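Local coordinates for protein glcnac-alpha-1,4-gal-releasing endo-beta-galactosidase (Clostridium perfringens, PDB 1UPS) that probably hydrolyses O-glycosidic bonds as a calcium-binding glycoside hydrolase of family 16, an endo-beta-galactosidase that releases GlcNAc-alpha-1,4-Gal, at residues V75-T79 against L250-T254; Y214-A218 against Y229-E233. All coordinates share one frame; numbering follows the deposited sequence.

How the interactions relate
Following the chain from the N terminus, strand 73-78 is the first of the contact strands, in the sheet that also holds 215-221 and 267-279. Much later the chain returns along strand 246-254 of the other sheet, and interaction 1 closes that long loop by laying the one strand over the other. Interaction 2 lies wholly within this loop: segments 214-218 and 229-233 belong to neighbouring strands of one hairpin, so it closes a short local loop nested inside the larger one. Interaction 1 therefore joins the two sheets of the family 16 beta-sandwich, whereas interaction 2 works within the sheet of 73-78. Their centres are 21 Å apart and their nearest atoms about 6 Å apart, without touching.

Interaction 1 (V75-T79 against L250-T254); sequences VEYIT and LNIYT
Glu76 and Ile78 reach from one strand toward Leu250, Ile252 and the backbone of the strand facing them. Beyond CG the chain of Glu76 is extended, which carries its carboxylate across to the backbone of Leu250 and Asn251. There Glu76 OE1 comes within 2.6 Å of the carbonyl O of Leu250. The second oxygen, Glu76 OE2, sits 3.2 Å from Asn251 CA and takes a hydrogen bond from the indole NE1 of Trp269, so a residue of a third strand helps fix the rotation of the carboxylate.

Ile252 supplies the apolar middle. With CG1 anti to the backbone N (chi1 -175°), the Ile252 CG2 branch is left to enter between the two side chains facing it, 4.0 Å from Glu76 CB and likewise 4.0 Å from Ile78 CG1. Ile78 crosses Ile252 at a slant and continues past it, ending with CD1 3.5 Å from the carbonyl C of Tyr253 and 4.2 Å from Thr254 CG2.

The two strand axes run in nearly the same direction, 24° apart, with 7.0 Å between them at closest approach. This is face-to-face packing of a beta-sandwich: strand 73-78 pairs with 66-70 and 267-279 in one sheet, while strand 246-254 lies between 94-99 and 145-152 in the other.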
loop_
_atom_site.group_PDB
_atom_site.type_symbol
_atom_site.label_atom_id
_atom_site.label_comp_id
_atom_site.label_asym_id
_atom_site.label_seq_id
_atom_site.Cartn_x
_atom_site.Cartn_y
_atom_site.Cartn_z
ATOM N N VAL A 75 -1.153 5.388 -22.640
ATOM C CA VAL A 75 -1.494 3.994 -22.915
ATOM C C VAL A 75 -0.206 3.217 -23.231
ATOM O O VAL A 75 0.280 3.212 -24.375
ATOM C CB VAL A 75 -2.538 3.863 -24.066
ATOM C CG1 VAL A 75 -2.852 2.381 -24.391
ATOM C CG2 VAL A 75 -3.808 4.638 -23.728
ATOM N N GLU A 76 0.348 2.580 -22.199
ATOM C CA GLU A 76 1.475 1.652 -22.385
ATOM C C GLU A 76 0.930 0.364 -22.961
ATOM O O GLU A 76 -0.101 -0.106 -22.507
ATOM C CB GLU A 76 2.099 1.345 -21.019
ATOM C CG GLU A 76 2.727 2.574 -20.388
ATOM C CD GLU A 76 3.418 2.254 -19.065
ATOM O OE1 GLU A 76 4.486 2.854 -18.788
ATOM O OE2 GLU A 76 2.884 1.415 -18.310
ATOM N N TYR A 77 1.620 -0.220 -23.940
ATOM C CA TYR A 77 1.140 -1.451 -24.547
ATOM C C TYR A 77 2.272 -2.381 -24.946
ATOM O O TYR A 77 3.407 -1.938 -25.186
ATOM C CB TYR A 77 0.214 -1.167 -25.748
ATOM C CG TYR A 77 0.818 -0.433 -26.942
ATOM C CD1 TYR A 77 0.726 0.959 -27.066
ATOM C CD2 TYR A 77 1.445 -1.143 -27.975
ATOM C CE1 TYR A 77 1.256 1.631 -28.212
ATOM C CE2 TYR A 77 1.978 -0.485 -29.099
ATOM C CZ TYR A 77 1.876 0.889 -29.213
ATOM O OH TYR A 77 2.410 1.513 -30.331
ATOM N N ILE A 78 1.940 -3.664 -24.990
ATOM C CA ILE A 78 2.836 -4.693 -25.501
ATOM C C ILE A 78 2.190 -5.280 -26.751
ATOM O O ILE A 78 1.050 -5.749 -26.697
ATOM C CB ILE A 78 3.011 -5.821 -24.475
ATOM C CG1 ILE A 78 3.473 -5.252 -23.119
ATOM C CG2 ILE A 78 4.006 -6.890 -25.027
ATOM C CD1 ILE A 78 3.449 -6.308 -21.952
ATOM N N THR A 79 2.916 -5.278 -27.864
ATOM C CA THR A 79 2.395 -5.912 -29.075
ATOM C C THR A 79 2.676 -7.406 -29.104
ATOM O O THR A 79 3.585 -7.897 -28.407
ATOM C CB THR A 79 2.979 -5.295 -30.343
ATOM O OG1 THR A 79 4.408 -5.415 -30.310
ATOM C CG2 THR A 79 2.713 -3.775 -30.384
ATOM N N LEU A 250 6.175 2.894 -13.978
ATOM C CA LEU A 250 4.832 2.559 -14.420
ATOM C C LEU A 250 4.998 1.633 -15.621
ATOM O O LEU A 250 5.620 2.009 -16.614
ATOM C CB LEU A 250 4.060 3.831 -14.839
ATOM C CG LEU A 250 3.519 4.677 -13.696
ATOM C CD1 LEU A 250 3.224 6.140 -14.193
ATOM C CD2 LEU A 250 2.281 4.039 -13.099
ATOM N N ASN A 251 4.458 0.422 -15.528
ATOM C CA ASN A 251 4.696 -0.563 -16.580
ATOM C C ASN A 251 3.627 -1.645 -16.684
ATOM O O ASN A 251 2.687 -1.706 -15.873
ATOM C CB ASN A 251 6.168 -1.101 -16.555
ATOM C CG ASN A 251 6.501 -1.979 -15.351
ATOM O OD1 ASN A 251 5.850 -1.925 -14.315
ATOM N ND2 ASN A 251 7.566 -2.794 -15.495
ATOM N N ILE A 252 3.748 -2.456 -17.728
ATOM C CA ILE A 252 2.814 -3.533 -17.983
ATOM C C ILE A 252 3.626 -4.733 -18.462
ATOM O O ILE A 252 4.663 -4.556 -19.080
ATOM C CB ILE A 252 1.738 -3.084 -19.004
ATOM C CG1 ILE A 252 0.672 -4.180 -19.184
ATOM C CG2 ILE A 252 2.380 -2.601 -20.345
ATOM C CD1 ILE A 252 -0.650 -3.670 -19.860
ATOM N N TYR A 253 3.167 -5.941 -18.131
ATOM C CA TYR A 253 3.935 -7.151 -18.381
ATOM C C TYR A 253 3.058 -8.224 -18.997
ATOM O O TYR A 253 1.834 -8.274 -18.754
ATOM C CB TYR A 253 4.347 -7.774 -17.059
ATOM C CG TYR A 253 5.300 -7.031 -16.196
ATOM C CD1 TYR A 253 4.853 -6.019 -15.347
ATOM C CD2 TYR A 253 6.667 -7.382 -16.172
ATOM C CE1 TYR A 253 5.758 -5.359 -14.480
ATOM C CE2 TYR A 253 7.569 -6.720 -15.320
ATOM C CZ TYR A 253 7.091 -5.707 -14.476
ATOM O OH TYR A 253 7.957 -5.042 -13.622
ATOM N N THR A 254 3.691 -9.114 -19.757
ATOM C CA THR A 254 3.113 -10.447 -19.962
ATOM C C THR A 254 4.232 -11.488 -20.083
ATOM O O THR A 254 5.402 -11.110 -20.198
ATOM C CB THR A 254 2.112 -10.470 -21.150
ATOM O OG1 THR A 254 1.363 -11.710 -21.124
ATOM C CG2 THR A 254 2.860 -10.468 -22.510
#

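Interaction 2 (Y214-A218 against Y229-E233); sequences YHIYA and YYDNE
The imidazole of His215 meets two flat neighbours in different ways: Tyr230 brings its OH over one face, offset toward the rim, while the carboxylate of Asp231 lies at the edge. The two ring planes are only 13° apart but slid so far that they barely overlap, with centroids 5.3 Å apart. At the edge, His215 ND1 donates to Asp231 OD1 over 2.7 Å, almost in the ring plane and onto the syn lone pair; ring and carboxylate are nearly coplanar.

Tyr230 also turns an edge toward the face of Tyr217 in an offset edge-to-face pair, planes at 61°, with CD1 3.7 Å from Tyr217 CE2. Its CG stands anti to the backbone N (chi1 178°), which sends the ring alongside Tyr217 and puts the hydroxyl over His215. That hydroxyl is hydrogen-bonded to the carbonyl of Ser207.

The other oxygen of Asp231, OD2, accepts the N-H of Ile216, N to OD2 2.8 Å, in a practically straight bond. The carboxylate thus grips a side chain and a main chain together, probably favouring a charged or strongly polarised imidazole, whose NE2 is bonded to Glu213. Asp231 N returns a bond to Ile216 O, 2.8 Å long.

Further along, Ala218 and Tyr229 form an antiparallel hydrogen-bonded pair, and Tyr217 with Tyr230 the adjacent non-hydrogen-bonded one. A type I' turn from Tyr230 to Glu233 then leads tightly into strand 233-239. Strand 215-221 is paired on its other side with 129-136. Trp182 of strand 181-187, in the other sheet, packs edge-to-face with Tyr217, while Tyr273 of strand 267-279 touches Ile216.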
loop_
_atom_site.group_PDB
_atom_site.type_symbol
_atom_site.label_atom_id
_atom_site.label_comp_id
_atom_site.label_asym_id
_atom_site.label_seq_id
_atom_site.Cartn_x
_atom_site.Cartn_y
_atom_site.Cartn_z
ATOM N N TYR A 214 -12.212 4.053 -15.193
ATOM C CA TYR A 214 -11.144 4.729 -14.470
ATOM C C TYR A 214 -11.476 4.727 -12.983
ATOM O O TYR A 214 -12.624 5.044 -12.596
ATOM C CB TYR A 214 -10.993 6.173 -14.931
ATOM C CG TYR A 214 -10.270 6.277 -16.242
ATOM C CD1 TYR A 214 -8.866 6.292 -16.291
ATOM C CD2 TYR A 214 -10.984 6.331 -17.437
ATOM C CE1 TYR A 214 -8.188 6.409 -17.531
ATOM C CE2 TYR A 214 -10.330 6.438 -18.666
ATOM C CZ TYR A 214 -8.932 6.457 -18.707
ATOM O OH TYR A 214 -8.300 6.555 -19.936
ATOM N N HIS A 215 -10.476 4.371 -12.169
ATOM C CA HIS A 215 -10.565 4.503 -10.713
ATOM C C HIS A 215 -9.308 5.163 -10.178
ATOM O O HIS A 215 -8.319 5.279 -10.894
ATOM C CB HIS A 215 -10.845 3.149 -10.055
ATOM C CG HIS A 215 -12.220 2.656 -10.354
ATOM N ND1 HIS A 215 -13.309 2.999 -9.580
ATOM C CD2 HIS A 215 -12.707 1.953 -11.406
ATOM C CE1 HIS A 215 -14.404 2.477 -10.113
ATOM N NE2 HIS A 215 -14.067 1.843 -11.225
ATOM N N ILE A 216 -9.378 5.656 -8.945
ATOM C CA ILE A 216 -8.267 6.377 -8.352
ATOM C C ILE A 216 -7.572 5.460 -7.343
ATOM O O ILE A 216 -8.218 4.880 -6.459
ATOM C CB ILE A 216 -8.756 7.730 -7.689
ATOM C CG1 ILE A 216 -9.374 8.657 -8.757
ATOM C CG2 ILE A 216 -7.604 8.449 -7.024
ATOM C CD1 ILE A 216 -9.882 10.022 -8.219
ATOM N N TYR A 217 -6.253 5.349 -7.486
ATOM C CA TYR A 217 -5.404 4.558 -6.597
ATOM C C TYR A 217 -4.398 5.507 -5.973
ATOM O O TYR A 217 -3.765 6.294 -6.673
ATOM C CB TYR A 217 -4.649 3.475 -7.402
ATOM C CG TYR A 217 -5.597 2.543 -8.138
ATOM C CD1 TYR A 217 -5.951 2.783 -9.468
ATOM C CD2 TYR A 217 -6.150 1.436 -7.492
ATOM C CE1 TYR A 217 -6.831 1.911 -10.157
ATOM C CE2 TYR A 217 -7.026 0.567 -8.155
ATOM C CZ TYR A 217 -7.364 0.826 -9.488
ATOM O OH TYR A 217 -8.229 -0.018 -10.141
ATOM N N ALA A 218 -4.237 5.431 -4.661
ATOM C CA ALA A 218 -3.322 6.349 -3.983
ATOM C C ALA A 218 -2.621 5.694 -2.806
ATOM O O ALA A 218 -3.136 4.741 -2.203
ATOM C CB ALA A 218 -4.065 7.638 -3.522
ATOM N N TYR A 229 -5.376 4.001 -0.709
ATOM C CA TYR A 229 -6.748 4.503 -0.865
ATOM C C TYR A 229 -7.300 4.173 -2.245
ATOM O O TYR A 229 -6.615 4.374 -3.255
ATOM C CB TYR A 229 -6.783 6.034 -0.685
ATOM C CG TYR A 229 -6.350 6.480 0.682
ATOM C CD1 TYR A 229 -7.291 6.705 1.691
ATOM C CD2 TYR A 229 -4.991 6.657 0.981
ATOM C CE1 TYR A 229 -6.882 7.100 2.964
ATOM C CE2 TYR A 229 -4.582 7.035 2.241
ATOM C CZ TYR A 229 -5.535 7.265 3.226
ATOM O OH TYR A 229 -5.123 7.645 4.493
ATOM N N TYR A 230 -8.527 3.655 -2.275
ATOM C CA TYR A 230 -9.229 3.347 -3.524
ATOM C C TYR A 230 -10.408 4.279 -3.626
ATOM O O TYR A 230 -11.277 4.270 -2.746
ATOM C CB TYR A 230 -9.749 1.916 -3.497
ATOM C CG TYR A 230 -10.544 1.486 -4.734
ATOM C CD1 TYR A 230 -9.879 1.138 -5.921
ATOM C CD2 TYR A 230 -11.948 1.379 -4.694
ATOM C CE1 TYR A 230 -10.578 0.703 -7.047
ATOM C CE2 TYR A 230 -12.676 0.951 -5.828
ATOM C CZ TYR A 230 -11.977 0.600 -6.993
ATOM O OH TYR A 230 -12.659 0.178 -8.115
ATOM N N ASP A 231 -10.447 5.075 -4.699
ATOM C CA ASP A 231 -11.492 6.093 -4.861
ATOM C C ASP A 231 -11.675 6.890 -3.570
ATOM O O ASP A 231 -12.805 7.115 -3.104
ATOM C CB ASP A 231 -12.800 5.442 -5.324
ATOM C CG ASP A 231 -12.702 4.925 -6.734
ATOM O OD1 ASP A 231 -13.614 4.188 -7.169
ATOM O OD2 ASP A 231 -11.730 5.211 -7.470
ATOM N N ASN A 232 -10.541 7.301 -3.008
ATOM C CA ASN A 232 -10.475 8.184 -1.830
ATOM C C ASN A 232 -10.864 7.574 -0.487
ATOM O O ASN A 232 -11.064 8.320 0.484
ATOM C CB ASN A 232 -11.285 9.486 -2.054
ATOM C CG ASN A 232 -10.799 10.280 -3.248
ATOM O OD1 ASN A 232 -9.605 10.241 -3.588
ATOM N ND2 ASN A 232 -11.718 11.028 -3.890
ATOM N N GLU A 233 -11.016 6.248 -0.434
ATOM C CA GLU A 233 -11.372 5.549 0.809
ATOM C C GLU A 233 -10.281 4.550 1.207
ATOM O O GLU A 233 -9.771 3.789 0.364
ATOM C CB GLU A 233 -12.716 4.810 0.679
ATOM C CG GLU A 233 -13.120 4.068 1.964
ATOM C CD GLU A 233 -14.481 3.379 1.884
ATOM O OE1 GLU A 233 -14.540 2.205 1.414
ATOM O OE2 GLU A 233 -15.488 4.011 2.310
#